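Local coordinates for phosphatidylinositol-specific phospholipase C (PDB 2PLC), which is a bacterial member of the phosphatidylinositol-specific phospholipase C family, with a TIM-barrel type of fold, at residues Asn235-Glu238 with Gln239-Asn243. Numbering follows the deposited sequence.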
loop_
_atom_site.group_PDB
_atom_site.type_symbol
_atom_site.label_atom_id
_atom_site.label_comp_id
_atom_site.label_asym_id
_atom_site.label_seq_id
_atom_site.Cartn_x
_atom_site.Cartn_y
_atom_site.Cartn_z
ATOM N N ASN A 235 -8.612 -3.606 -15.916
ATOM C CA ASN A 235 -8.223 -3.990 -17.269
ATOM C C ASN A 235 -7.766 -2.791 -18.097
ATOM O O ASN A 235 -6.790 -2.875 -18.847
ATOM C CB ASN A 235 -9.381 -4.692 -17.970
ATOM C CG ASN A 235 -9.075 -6.136 -18.266
ATOM O OD1 ASN A 235 -8.830 -6.502 -19.416
ATOM N ND2 ASN A 235 -9.058 -6.967 -17.225
ATOM N N LYS A 236 -8.484 -1.677 -17.960
ATOM C CA LYS A 236 -8.151 -0.463 -18.686
ATOM C C LYS A 236 -6.773 0.010 -18.258
ATOM O O LYS A 236 -5.952 0.383 -19.094
ATOM C CB LYS A 236 -9.196 0.619 -18.429
ATOM C CG LYS A 236 -10.540 0.309 -19.046
ATOM C CD LYS A 236 -11.610 1.321 -18.640
ATOM C CE LYS A 236 -11.333 2.697 -19.205
ATOM N NZ LYS A 236 -11.239 2.661 -20.689
ATOM N N VAL A 237 -6.521 -0.035 -16.950
ATOM C CA VAL A 237 -5.233 0.380 -16.401
ATOM C C VAL A 237 -4.129 -0.590 -16.828
ATOM O O VAL A 237 -3.005 -0.181 -17.102
ATOM C CB VAL A 237 -5.292 0.481 -14.859
ATOM C CG1 VAL A 237 -3.906 0.759 -14.288
ATOM C CG2 VAL A 237 -6.256 1.586 -14.450
ATOM N N GLU A 238 -4.462 -1.871 -16.909
ATOM C CA GLU A 238 -3.499 -2.885 -17.316
ATOM C C GLU A 238 -3.001 -2.656 -18.747
ATOM O O GLU A 238 -1.806 -2.784 -19.021
ATOM C CB GLU A 238 -4.117 -4.270 -17.198
ATOM C CG GLU A 238 -3.137 -5.401 -17.436
ATOM C CD GLU A 238 -3.786 -6.769 -17.341
ATOM O OE1 GLU A 238 -4.919 -6.881 -16.815
ATOM O OE2 GLU A 238 -3.153 -7.740 -17.799
ATOM N N GLN A 239 -3.920 -2.314 -19.648
ATOM C CA GLN A 239 -3.581 -2.054 -21.048
ATOM C C GLN A 239 -2.760 -0.783 -21.195
ATOM O O GLN A 239 -1.895 -0.687 -22.065
ATOM C CB GLN A 239 -4.842 -1.926 -21.885
ATOM C CG GLN A 239 -5.529 -3.238 -22.153
ATOM C CD GLN A 239 -6.882 -3.043 -22.794
ATOM O OE1 GLN A 239 -7.077 -2.125 -23.594
ATOM N NE2 GLN A 239 -7.836 -3.897 -22.433
ATOM N N PHE A 240 -3.058 0.197 -20.349
ATOM C CA PHE A 240 -2.355 1.467 -20.354
ATOM C C PHE A 240 -0.896 1.255 -19.951
ATOM O O PHE A 240 0.008 1.824 -20.563
ATOM C CB PHE A 240 -3.035 2.433 -19.392
ATOM C CG PHE A 240 -2.319 3.734 -19.240
ATOM C CD1 PHE A 240 -2.274 4.644 -20.289
ATOM C CD2 PHE A 240 -1.693 4.059 -18.040
ATOM C CE1 PHE A 240 -1.621 5.862 -20.145
ATOM C CE2 PHE A 240 -1.034 5.276 -17.886
ATOM C CZ PHE A 240 -0.999 6.180 -18.941
ATOM N N VAL A 241 -0.683 0.419 -18.934
ATOM C CA VAL A 241 0.652 0.108 -18.437
ATOM C C VAL A 241 1.430 -0.688 -19.484
ATOM O O VAL A 241 2.623 -0.469 -19.675
ATOM C CB VAL A 241 0.584 -0.686 -17.117
ATOM C CG1 VAL A 241 1.983 -1.004 -16.616
ATOM C CG2 VAL A 241 -0.179 0.112 -16.069
ATOM N N LEU A 242 0.745 -1.593 -20.177
ATOM C CA LEU A 242 1.372 -2.405 -21.222
ATOM C C LEU A 242 1.888 -1.532 -22.370
ATOM O O LEU A 242 2.974 -1.766 -22.904
ATOM C CB LEU A 242 0.373 -3.444 -21.743
ATOM C CG LEU A 242 0.549 -4.892 -21.275
ATOM C CD1 LEU A 242 1.230 -4.942 -19.925
ATOM C CD2 LEU A 242 -0.797 -5.599 -21.243
ATOM N N ASN A 243 1.113 -0.510 -22.722
ATOM C CA ASN A 243 1.477 0.423 -23.783
ATOM C C ASN A 243 2.725 1.220 -23.393
ATOM O O ASN A 243 3.681 1.310 -24.161
ATOM C CB ASN A 243 0.315 1.388 -24.044
ATOM C CG ASN A 243 0.608 2.370 -25.163
ATOM O OD1 ASN A 243 0.253 3.549 -25.079
ATOM N ND2 ASN A 243 1.259 1.889 -26.220
HETATM O O HOH W 1 -6.380 -6.026 -20.943
#
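Asn235 and Gln239, one helical turn apart, show how two amides on the outer face of a helix can be joined through water. Their planes stand almost perpendicular, 88° apart, and the direct gap from Asn235 OD1 to Gln239 NE2 is 4.1 Å. A single water fills the step, donating to Asn235 OD1 at 2.9 Å and accepting from Gln239 NE2 at 3.0 Å. Gln239 reaches it because its CG swings anti to its own carbonyl carbon (chi1 -74°) and the chain then runs extended, back toward the preceding turn; on the way CG passes 3.6 Å from Asn235 O. Asn235 O also accepts the hydrogen bond from Gln239 N, at 3.0 Å, and the side chain thus lies alongside the backbone bond of its own residue. Three further i to i+4 bonds follow, from Phe240, Val241 and Leu242 to Lys236, Val237 and Glu238.

The inward face works differently. Val237 and Val241 meet at an oblique angle through one methyl each, CG1 of Val237 lying 4.2 Å from CG2 of Val241, and both are buried. Between these two faces, Leu242 bends its branched end back over Glu238, with CD2 3.7 Å from Glu238 O. Glu238 itself is stretched out, CG anti to the backbone N (chi1 -173°), which carries its carboxylate off this helix, OE1 to Thr264 OG1 and, weakly, OE2 to Asn267 ND2, both on helix 262-269; this probably limits rotation of the carboxylate.

Helix 226-246 is the connection of a beta-alpha-beta unit between parallel strands 212-216 and 253-257. It meets helix 191-207 through Val237 and Phe240, with Phe195 there also receiving Lys236 in a cation-pi contact, and helix 262-269 through Glu238 and Leu242.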